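Local coordinates for protein cytochrome c (Pseudomonas aeruginosa, PDB 6RTE) that oxidises dihydro-heme d1 in the biosynthesis of heme d1, using an eight-bladed beta-propeller joined to a domain that carries heme c, at residues E66-L71 against A106-A111; Q75-I80 against A99-L104; P113-W118 against N238-N243. All coordinates share one frame; numbering follows the deposited sequence.

Contact 1. Residues E66-L71 against A106-A111; sequences ESLSRL and AYLYQA
Leu-68 and Tyr-109 have the nearest CA atoms, 7.6 Å apart, where the type I beta turn Leu-68 to Leu-71 faces the last residues of a helix. The turn is closed by Leu-71 N bonding to Leu-68 O at 2.9 Å. Tyr-109, the final helical residue before Gln-110 departs from helical geometry, carries most of the contact. Its hydroxyl donates to Leu-71 O, with OH and O 2.6 Å apart; the donor stands 54° out of the carbonyl plane. This bond fixes the phenol tip against the end of the turn. Leu-68 lies across the ring: CD1 sits over one face, 4.1 Å from the centroid and 24° off the normal, a CH-pi contact displaced toward the rim. Its CB approaches Tyr-109 CE2 at 3.7 Å, while CD1 also reaches Leu-108 CB at 4.0 Å. Chi1 of Leu-71 (-176°) sets CG beside its own carbonyl carbon, and there it packs next to the bound hydroxyl, CG 3.8 Å from Tyr-109 OH. Leu-71 also touches heme c. Tyr-109 packs on Pro-73 and Ala-76, and Leu-71 on Ala-76, so the end of helix 98-109 and the turn both lie against the start of helix 73-82.

Contact 2. Residues Q75-I80 against A99-L104; sequences QAREVI and AAADAL. With HEC (heme c), chain C.
Arg-77 and Asp-102 tie together two helices of the cytochrome c domain, 73-82 and 98-109, which pack beside the heme. The segment axes approach to 9.8 Å, and their N-to-C directions differ by 127°.

The Arg-77 side chain leaves CB with CG anti to the backbone N (chi1 -165°) and stays extended to NE, a shape that carries the guanidinium across the gap to the other helix. Contact with Asp-102 begins at CD, 3.5 Å from OD1. The next atom, NE, makes the main bond of the salt bridge, with an N-H...O angle of 150°, and the nitrogen meets the oxygen nearly in line with its C-O bond. The modelled NE to OD1 distance, 2.5 Å, is shorter than usual for such a pair and may partly reflect coordinate error. At the tip, NH2 adds only a weak second bond to the same OD1, at 3.2 Å. One carboxylate oxygen therefore takes both N-H groups, in place of a two-oxygen, side-on pairing. NH2 also forms a salt bridge with Asp-98, so this cation is shared between two acids near the start of helix 98-109. Ala-101 CB lies over one guanidinium face, 4.1 Å from NE.

One turn on from Arg-77 and Ala-101 the interface becomes apolar. Ile-80 CD1 packs against Leu-104 CB at 4.3 Å, and both residues also line the pocket of heme c, as does Val-79. The helix pair thus lays a hydrocarbon wall along pyrrole B of the porphyrin: Ile-80 CD1 meets the ring methyl CMB at 3.5 Å, and Leu-104 CD1 meets CBB, the terminal carbon of the neighbouring ethyl substituent, at 3.5 Å.

Contact 3. Residues P113-W118 against N238-N243; sequences PREPQW and NYLPGN
Apolar packing joins Glu-115 to Leu-240 and Trp-118 to Pro-241, and it supplies the direct side-chain contacts between these two loops. Glu-115 uses its aliphatic part: CG lies 3.6 Å from Leu-240 CD1, and the two side chains run alongside one another, pointing opposite ways. Glu-115 is extended, with CG anti to the backbone N (chi1 -178°), which lays its carbons along the leucine methyl. Pro-116 O is 4.1 Å from that same Leu-240 CD1. Trp-118 touches through its stem, CB to Pro-241 CD 3.8 Å, whereas the indole turns away, its NE1 bonding to Arg-217 O.

Polar contact across the gap goes through one water, which donates to Trp-118 O and accepts from Asn-243 ND2, each at 3.0 Å.

Hydrogen bonds within each loop fix its shape. Gln-117 NE2 folds back onto Glu-115 O at 2.9 Å. In the other loop, Asn-238 ND2 donates to Asn-243 OD1 at 2.8 Å (155° at the hydrogen), beside the backbone bond from Asn-238 N to Asn-243 O. A cis peptide before Pro-241 and an inverse gamma turn centred on Gly-242 complete the bend.

Where the chain leaves strand 233-238, Tyr-239 and Leu-240 lie opposite the single residue Asn-221 of strand 221-227, a classic beta bulge. The loop itself heads the hairpin of strands 233-238 and 243-248, the middle two strands of a four-stranded antiparallel blade of the beta-propeller.

How the contacts relate
Contacts 1 and 2 belong to the cytochrome c domain and share helix 98-109; their centres are 12 Å apart. In sequence, both segments of contact 2 fall between those of contact 1, and the two meet in space where Tyr-109 OH lies 3.5 Å from Ala-76 CB. Contact 3 follows in series, a surface contact that brings the chain leaving helix 98-109 against a propeller hairpin. Its centre is 14 Å from that of contact 1 and 25 Å from that of contact 2, which it does not touch. Contact 1 thus lies between the heme-side helix pair and the propeller loop, meeting the latter through a single packing approach, Glu-66 CD to Leu-240 CD2 at 4.2 Å.

Contact 1. Residues E66-L71 against A106-A111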
loop_
_atom_site.group_PDB
_atom_site.type_symbol
_atom_site.label_atom_id
_atom_site.label_comp_id
_atom_site.label_asym_id
_atom_site.label_seq_id
_atom_site.Cartn_x
_atom_site.Cartn_y
_atom_site.Cartn_z
ATOM N N GLU A 66 10.802 10.293 -9.810
ATOM C CA GLU A 66 10.247 9.241 -8.970
ATOM C C GLU A 66 8.744 9.421 -8.785
ATOM O O GLU A 66 7.992 8.445 -8.791
ATOM C CB GLU A 66 10.941 9.228 -7.597
ATOM C CG GLU A 66 12.407 8.814 -7.605
ATOM C CD GLU A 66 13.371 9.967 -7.916
ATOM O OE1 GLU A 66 12.944 11.050 -8.391
ATOM O OE2 GLU A 66 14.577 9.773 -7.676
ATOM N N SER A 67 8.299 10.665 -8.595
ATOM C CA SER A 67 6.884 10.931 -8.355
ATOM C C SER A 67 6.026 10.497 -9.529
ATOM O O SER A 67 4.857 10.118 -9.339
ATOM C CB SER A 67 6.678 12.424 -8.095
ATOM O OG SER A 67 7.686 12.931 -7.251
ATOM N N LEU A 68 6.580 10.564 -10.740
ATOM C CA LEU A 68 5.858 10.319 -11.986
ATOM C C LEU A 68 6.125 8.935 -12.557
ATOM O O LEU A 68 5.823 8.687 -13.737
ATOM C CB LEU A 68 6.229 11.396 -13.015
ATOM C CG LEU A 68 6.003 12.834 -12.527
ATOM C CD1 LEU A 68 6.450 13.859 -13.564
ATOM C CD2 LEU A 68 4.545 13.060 -12.141
ATOM N N SER A 69 6.656 8.019 -11.746
ATOM C CA SER A 69 6.998 6.673 -12.209
ATOM C C SER A 69 5.811 5.923 -12.789
ATOM O O SER A 69 6.003 5.002 -13.588
ATOM C CB SER A 69 7.600 5.863 -11.050
ATOM O OG SER A 69 6.632 5.611 -10.037
ATOM N N ARG A 70 4.590 6.293 -12.419
ATOM C CA ARG A 70 3.401 5.643 -12.938
ATOM C C ARG A 70 2.712 6.447 -14.031
ATOM O O ARG A 70 1.674 6.012 -14.536
ATOM C CB ARG A 70 2.401 5.380 -11.805
ATOM C CG ARG A 70 2.449 3.980 -11.230
ATOM C CD ARG A 70 3.500 3.841 -10.146
ATOM N NE ARG A 70 3.029 2.996 -9.048
ATOM C CZ ARG A 70 3.671 2.836 -7.893
ATOM N NH1 ARG A 70 4.816 3.462 -7.672
ATOM N NH2 ARG A 70 3.162 2.047 -6.957
ATOM N N LEU A 71 3.259 7.599 -14.406
ATOM C CA LEU A 71 2.657 8.491 -15.390
ATOM C C LEU A 71 3.599 8.572 -16.586
ATOM O O LEU A 71 4.718 9.076 -16.464
ATOM C CB LEU A 71 2.421 9.876 -14.785
ATOM C CG LEU A 71 1.704 10.908 -15.661
ATOM C CD1 LEU A 71 0.225 10.534 -15.836
ATOM C CD2 LEU A 71 1.857 12.299 -15.057
ATOM N N ALA A 106 10.032 17.224 -20.701
ATOM C CA ALA A 106 11.431 16.823 -20.608
ATOM C C ALA A 106 12.021 17.216 -19.258
ATOM O O ALA A 106 12.711 16.416 -18.620
ATOM C CB ALA A 106 12.236 17.442 -21.754
ATOM N N TYR A 107 11.736 18.439 -18.803
ATOM C CA TYR A 107 12.239 18.921 -17.518
ATOM C C TYR A 107 11.701 18.099 -16.349
ATOM O O TYR A 107 12.434 17.817 -15.390
ATOM C CB TYR A 107 11.866 20.398 -17.357
ATOM C CG TYR A 107 12.226 21.021 -16.027
ATOM C CD1 TYR A 107 13.547 21.301 -15.703
ATOM C CD2 TYR A 107 11.239 21.356 -15.105
ATOM C CE1 TYR A 107 13.876 21.884 -14.485
ATOM C CE2 TYR A 107 11.555 21.933 -13.890
ATOM C CZ TYR A 107 12.876 22.195 -13.583
ATOM O OH TYR A 107 13.193 22.772 -12.376
ATOM N N LEU A 108 10.419 17.718 -16.392
ATOM C CA LEU A 108 9.832 17.001 -15.266
ATOM C C LEU A 108 10.457 15.620 -15.107
ATOM O O LEU A 108 10.637 15.142 -13.987
ATOM C CB LEU A 108 8.317 16.857 -15.436
ATOM C CG LEU A 108 7.444 18.118 -15.383
ATOM C CD1 LEU A 108 5.985 17.705 -15.270
ATOM C CD2 LEU A 108 7.832 19.016 -14.242
ATOM N N TYR A 109 10.776 14.957 -16.221
ATOM C CA TYR A 109 11.315 13.606 -16.162
ATOM C C TYR A 109 12.836 13.572 -16.096
ATOM O O TYR A 109 13.402 12.503 -15.855
ATOM C CB TYR A 109 10.793 12.797 -17.351
ATOM C CG TYR A 109 9.322 12.460 -17.182
ATOM C CD1 TYR A 109 8.335 13.373 -17.539
ATOM C CD2 TYR A 109 8.923 11.253 -16.618
ATOM C CE1 TYR A 109 6.993 13.086 -17.360
ATOM C CE2 TYR A 109 7.576 10.960 -16.434
ATOM C CZ TYR A 109 6.616 11.886 -16.807
ATOM O OH TYR A 109 5.271 11.601 -16.646
ATOM N N GLN A 110 13.500 14.707 -16.254
ATOM C CA GLN A 110 14.955 14.754 -16.180
ATOM C C GLN A 110 15.396 14.741 -14.722
ATOM O O GLN A 110 14.837 15.460 -13.892
ATOM C CB GLN A 110 15.475 16.003 -16.890
ATOM C CG GLN A 110 16.961 16.286 -16.696
ATOM C CD GLN A 110 17.853 15.197 -17.265
ATOM O OE1 GLN A 110 17.712 14.802 -18.424
ATOM N NE2 GLN A 110 18.782 14.711 -16.450
ATOM N N ALA A 111 16.391 13.918 -14.409
ATOM C CA ALA A 111 16.936 13.912 -13.059
ATOM C C ALA A 111 17.579 15.264 -12.757
ATOM O O ALA A 111 18.239 15.847 -13.633
ATOM C CB ALA A 111 17.974 12.797 -12.901
#

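Contact 2. Residues Q75-I80 against A99-L104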
loop_
_atom_site.group_PDB
_atom_site.type_symbol
_atom_site.label_atom_id
_atom_site.label_comp_id
_atom_site.label_asym_id
_atom_site.label_seq_id
_atom_site.Cartn_x
_atom_site.Cartn_y
_atom_site.Cartn_z
ATOM N N GLN A 75 1.318 11.008 -21.219
ATOM C CA GLN A 75 0.152 11.300 -20.389
ATOM C C GLN A 75 0.351 12.588 -19.600
ATOM O O GLN A 75 -0.593 13.372 -19.433
ATOM C CB GLN A 75 -0.125 10.122 -19.455
ATOM C CG GLN A 75 -0.379 8.808 -20.197
ATOM C CD GLN A 75 -0.397 7.594 -19.279
ATOM O OE1 GLN A 75 0.242 7.583 -18.221
ATOM N NE2 GLN A 75 -1.139 6.564 -19.678
ATOM N N ALA A 76 1.571 12.829 -19.106
ATOM C CA ALA A 76 1.868 14.113 -18.471
ATOM C C ALA A 76 1.656 15.263 -19.447
ATOM O O ALA A 76 1.109 16.309 -19.079
ATOM C CB ALA A 76 3.300 14.128 -17.944
ATOM N N ARG A 77 2.087 15.085 -20.701
ATOM C CA ARG A 77 1.909 16.132 -21.700
ATOM C C ARG A 77 0.437 16.484 -21.869
ATOM O O ARG A 77 0.075 17.665 -21.948
ATOM C CB ARG A 77 2.502 15.677 -23.027
ATOM C CG ARG A 77 2.697 16.790 -24.036
ATOM C CD ARG A 77 3.430 16.284 -25.266
ATOM N NE ARG A 77 3.729 17.375 -26.190
ATOM C CZ ARG A 77 2.869 17.848 -27.087
ATOM N NH1 ARG A 77 1.654 17.323 -27.196
ATOM N NH2 ARG A 77 3.232 18.849 -27.882
ATOM N N GLU A 78 -0.431 15.471 -21.927
ATOM C CA GLU A 78 -1.850 15.742 -22.115
ATOM C C GLU A 78 -2.444 16.418 -20.891
ATOM O O GLU A 78 -3.328 17.274 -21.028
ATOM C CB GLU A 78 -2.593 14.445 -22.439
ATOM C CG GLU A 78 -2.182 13.804 -23.763
ATOM C CD GLU A 78 -2.714 14.555 -24.983
ATOM O OE1 GLU A 78 -3.310 15.642 -24.815
ATOM O OE2 GLU A 78 -2.538 14.054 -26.115
ATOM N N VAL A 79 -1.960 16.063 -19.693
ATOM C CA VAL A 79 -2.412 16.719 -18.475
ATOM C C VAL A 79 -1.999 18.186 -18.473
ATOM O O VAL A 79 -2.778 19.064 -18.078
ATOM C CB VAL A 79 -1.864 15.982 -17.235
ATOM C CG1 VAL A 79 -2.226 16.744 -15.972
ATOM C CG2 VAL A 79 -2.410 14.566 -17.165
ATOM N N ILE A 80 -0.769 18.477 -18.907
ATOM C CA ILE A 80 -0.302 19.859 -18.931
ATOM C C ILE A 80 -1.115 20.687 -19.919
ATOM O O ILE A 80 -1.373 21.876 -19.692
ATOM C CB ILE A 80 1.201 19.907 -19.274
ATOM C CG1 ILE A 80 2.023 19.287 -18.146
ATOM C CG2 ILE A 80 1.629 21.348 -19.564
ATOM C CD1 ILE A 80 3.483 19.039 -18.519
ATOM N N ALA A 99 6.312 23.131 -28.521
ATOM C CA ALA A 99 7.705 23.117 -28.086
ATOM C C ALA A 99 7.813 23.391 -26.591
ATOM O O ALA A 99 8.665 22.820 -25.902
ATOM C CB ALA A 99 8.513 24.141 -28.877
ATOM N N ALA A 100 6.954 24.266 -26.071
ATOM C CA ALA A 100 6.984 24.583 -24.650
ATOM C C ALA A 100 6.446 23.425 -23.822
ATOM O O ALA A 100 6.946 23.153 -22.724
ATOM C CB ALA A 100 6.193 25.864 -24.397
ATOM N N ALA A 101 5.432 22.721 -24.339
ATOM C CA ALA A 101 4.909 21.552 -23.637
ATOM C C ALA A 101 5.945 20.434 -23.597
ATOM O O ALA A 101 6.149 19.808 -22.551
ATOM C CB ALA A 101 3.622 21.069 -24.307
ATOM N N ASP A 102 6.615 20.176 -24.728
ATOM C CA ASP A 102 7.666 19.168 -24.741
ATOM C C ASP A 102 8.797 19.552 -23.796
ATOM O O ASP A 102 9.323 18.705 -23.063
ATOM C CB ASP A 102 8.208 18.976 -26.158
ATOM C CG ASP A 102 7.128 18.605 -27.156
ATOM O OD1 ASP A 102 6.117 17.991 -26.756
ATOM O OD2 ASP A 102 7.300 18.931 -28.347
ATOM N N ALA A 103 9.186 20.831 -23.799
ATOM C CA ALA A 103 10.236 21.280 -22.892
ATOM C C ALA A 103 9.857 21.009 -21.442
ATOM O O ALA A 103 10.690 20.547 -20.648
ATOM C CB ALA A 103 10.512 22.764 -23.100
ATOM N N LEU A 104 8.603 21.294 -21.074
ATOM C CA LEU A 104 8.185 21.088 -19.694
ATOM C C LEU A 104 8.214 19.607 -19.330
ATOM O O LEU A 104 8.718 19.238 -18.263
ATOM C CB LEU A 104 6.797 21.688 -19.478
ATOM C CG LEU A 104 6.793 23.170 -19.088
ATOM C CD1 LEU A 104 5.405 23.771 -19.260
ATOM C CD2 LEU A 104 7.282 23.348 -17.654
HETATM FE FE HEC C . -0.221 20.781 -12.104
HETATM C CHA HEC C . -1.330 17.676 -11.415
HETATM C CHB HEC C . 2.096 19.505 -14.313
HETATM C CHC HEC C . 0.679 24.007 -13.082
HETATM C CHD HEC C . -2.061 22.094 -9.599
HETATM N NA HEC C . 0.289 18.966 -12.752
HETATM C C1A HEC C . -0.309 17.803 -12.327
HETATM C C2A HEC C . 0.295 16.702 -12.983
HETATM C C3A HEC C . 1.251 17.212 -13.798
HETATM C C4A HEC C . 1.257 18.621 -13.653
HETATM C CMA HEC C . 2.154 16.410 -14.686
HETATM C CAA HEC C . -0.059 15.242 -12.804
HETATM C CBA HEC C . 0.753 14.688 -11.620
HETATM C CGA HEC C . 0.461 13.263 -11.221
HETATM O O1A HEC C . 0.982 12.798 -10.176
HETATM O O2A HEC C . -0.289 12.547 -11.894
HETATM N NB HEC C . 1.155 21.601 -13.460
HETATM C C1B HEC C . 1.981 20.904 -14.233
HETATM C C2B HEC C . 2.772 21.800 -15.011
HETATM C C3B HEC C . 2.391 23.074 -14.695
HETATM C C4B HEC C . 1.331 22.917 -13.676
HETATM C CMB HEC C . 3.824 21.392 -16.001
HETATM C CAB HEC C . 2.825 24.408 -15.203
HETATM C CBB HEC C . 3.021 24.338 -16.716
HETATM N NC HEC C . -0.616 22.731 -11.473
HETATM C C1C HEC C . -0.163 23.901 -11.979
HETATM C C2C HEC C . -0.695 24.961 -11.214
HETATM C C3C HEC C . -1.496 24.415 -10.220
HETATM C C4C HEC C . -1.416 23.001 -10.391
HETATM C CMC HEC C . -0.408 26.407 -11.487
HETATM C CAC HEC C . -2.265 25.025 -9.115
HETATM C CBC HEC C . -3.488 25.885 -9.410
HETATM N ND HEC C . -1.413 20.061 -10.816
HETATM C C1D HEC C . -2.076 20.730 -9.869
HETATM C C2D HEC C . -2.899 19.812 -9.070
HETATM C C3D HEC C . -2.709 18.587 -9.568
HETATM C C4D HEC C . -1.753 18.761 -10.667
HETATM C CMD HEC C . -3.791 20.182 -7.915
HETATM C CAD HEC C . -3.327 17.303 -9.071
HETATM C CBD HEC C . -4.679 17.043 -9.740
HETATM C CGD HEC C . -5.327 15.759 -9.278
HETATM O O1D HEC C . -6.005 15.757 -8.239
HETATM O O2D HEC C . -5.207 14.701 -9.912
#

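Contact 3. Residues P113-W118 against N238-N243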
loop_
_atom_site.group_PDB
_atom_site.type_symbol
_atom_site.label_atom_id
_atom_site.label_comp_id
_atom_site.label_asym_id
_atom_site.label_seq_id
_atom_site.Cartn_x
_atom_site.Cartn_y
_atom_site.Cartn_z
ATOM N N PRO A 113 20.249 18.095 -11.237
ATOM C CA PRO A 113 21.716 18.002 -11.167
ATOM C C PRO A 113 22.210 17.379 -9.872
ATOM O O PRO A 113 23.247 16.702 -9.871
ATOM C CB PRO A 113 22.178 19.463 -11.303
ATOM C CG PRO A 113 20.965 20.241 -11.727
ATOM C CD PRO A 113 19.777 19.489 -11.227
ATOM N N ARG A 114 21.502 17.588 -8.773
ATOM C CA ARG A 114 21.801 16.947 -7.497
ATOM C C ARG A 114 20.498 16.419 -6.915
ATOM O O ARG A 114 19.426 17.006 -7.108
ATOM C CB ARG A 114 22.477 17.897 -6.514
ATOM C CG ARG A 114 24.001 18.108 -6.724
ATOM C CD ARG A 114 24.828 16.935 -6.164
ATOM N NE ARG A 114 24.692 15.724 -6.982
ATOM C CZ ARG A 114 25.478 15.391 -7.986
ATOM N NH1 ARG A 114 26.517 16.170 -8.351
ATOM N NH2 ARG A 114 25.229 14.279 -8.664
ATOM N N GLU A 115 20.599 15.294 -6.227
ATOM C CA GLU A 115 19.424 14.643 -5.681
ATOM C C GLU A 115 18.798 15.504 -4.587
ATOM O O GLU A 115 19.511 15.995 -3.707
ATOM C CB GLU A 115 19.813 13.275 -5.132
ATOM C CG GLU A 115 18.675 12.468 -4.567
ATOM C CD GLU A 115 19.183 11.153 -3.983
ATOM O OE1 GLU A 115 19.438 11.104 -2.771
ATOM O OE2 GLU A 115 19.374 10.210 -4.763
ATOM N N PRO A 116 17.480 15.709 -4.602
ATOM C CA PRO A 116 16.852 16.517 -3.552
ATOM C C PRO A 116 16.988 15.850 -2.192
ATOM O O PRO A 116 16.912 14.623 -2.073
ATOM C CB PRO A 116 15.381 16.593 -3.989
ATOM C CG PRO A 116 15.358 16.198 -5.422
ATOM C CD PRO A 116 16.512 15.260 -5.622
ATOM N N GLN A 117 17.162 16.672 -1.156
ATOM C CA GLN A 117 17.315 16.213 0.215
ATOM C C GLN A 117 16.011 16.377 1.013
ATOM O O GLN A 117 15.148 17.199 0.687
ATOM C CB GLN A 117 18.429 16.991 0.923
ATOM C CG GLN A 117 19.738 17.087 0.159
ATOM C CD GLN A 117 20.472 15.776 0.113
ATOM O OE1 GLN A 117 20.950 15.279 1.139
ATOM N NE2 GLN A 117 20.549 15.186 -1.072
ATOM N N TRP A 118 15.901 15.599 2.087
ATOM C CA TRP A 118 14.821 15.779 3.066
ATOM C C TRP A 118 15.377 15.380 4.430
ATOM O O TRP A 118 15.362 14.197 4.787
ATOM C CB TRP A 118 13.584 14.977 2.710
ATOM C CG TRP A 118 12.356 15.547 3.367
ATOM C CD1 TRP A 118 11.559 14.945 4.296
ATOM C CD2 TRP A 118 11.815 16.849 3.155
ATOM N NE1 TRP A 118 10.539 15.797 4.667
ATOM C CE2 TRP A 118 10.681 16.972 3.980
ATOM C CE3 TRP A 118 12.174 17.927 2.336
ATOM C CZ2 TRP A 118 9.896 18.127 4.007
ATOM C CZ3 TRP A 118 11.399 19.074 2.367
ATOM C CH2 TRP A 118 10.277 19.164 3.211
ATOM N N ASN A 238 11.102 4.834 2.614
ATOM C CA ASN A 238 11.181 5.840 1.566
ATOM C C ASN A 238 12.020 5.356 0.387
ATOM O O ASN A 238 13.047 4.681 0.563
ATOM C CB ASN A 238 11.781 7.146 2.101
ATOM C CG ASN A 238 10.829 7.920 2.992
ATOM O OD1 ASN A 238 9.612 7.868 2.820
ATOM N ND2 ASN A 238 11.383 8.658 3.951
ATOM N N TYR A 239 11.558 5.696 -0.825
ATOM C CA TYR A 239 12.388 5.645 -2.011
ATOM C C TYR A 239 13.341 6.839 -2.059
ATOM O O TYR A 239 14.518 6.682 -2.382
ATOM C CB TYR A 239 11.524 5.647 -3.278
ATOM C CG TYR A 239 11.407 4.330 -3.985
ATOM C CD1 TYR A 239 11.550 3.134 -3.298
ATOM C CD2 TYR A 239 11.152 4.284 -5.354
ATOM C CE1 TYR A 239 11.446 1.921 -3.943
ATOM C CE2 TYR A 239 11.040 3.074 -6.015
ATOM C CZ TYR A 239 11.187 1.892 -5.294
ATOM O OH TYR A 239 11.087 0.673 -5.920
ATOM N N LEU A 240 12.823 8.034 -1.768
ATOM C CA LEU A 240 13.600 9.267 -1.824
ATOM C C LEU A 240 13.304 10.125 -0.598
ATOM O O LEU A 240 12.138 10.453 -0.347
ATOM C CB LEU A 240 13.279 10.045 -3.097
ATOM C CG LEU A 240 14.030 11.371 -3.260
ATOM C CD1 LEU A 240 15.497 11.096 -3.567
ATOM C CD2 LEU A 240 13.365 12.209 -4.344
ATOM N N PRO A 241 14.312 10.458 0.227
ATOM C CA PRO A 241 15.659 9.878 0.227
ATOM C C PRO A 241 15.613 8.360 0.425
ATOM O O PRO A 241 14.558 7.828 0.774
ATOM C CB PRO A 241 16.345 10.562 1.420
ATOM C CG PRO A 241 15.556 11.829 1.652
ATOM C CD PRO A 241 14.148 11.479 1.284
ATOM N N GLY A 242 16.735 7.678 0.216
ATOM C CA GLY A 242 16.816 6.264 0.513
ATOM C C GLY A 242 17.005 6.033 1.998
ATOM O O GLY A 242 18.137 5.954 2.488
ATOM N N ASN A 243 15.909 5.950 2.744
ATOM C CA ASN A 243 16.043 5.879 4.195
ATOM C C ASN A 243 14.785 5.283 4.807
ATOM O O ASN A 243 13.793 5.017 4.123
ATOM C CB ASN A 243 16.353 7.256 4.795
ATOM C CG ASN A 243 15.213 8.271 4.628
ATOM O OD1 ASN A 243 14.057 7.917 4.383
ATOM N ND2 ASN A 243 15.552 9.557 4.771
HETATM O O HOH W 1 13.578 11.823 4.653
#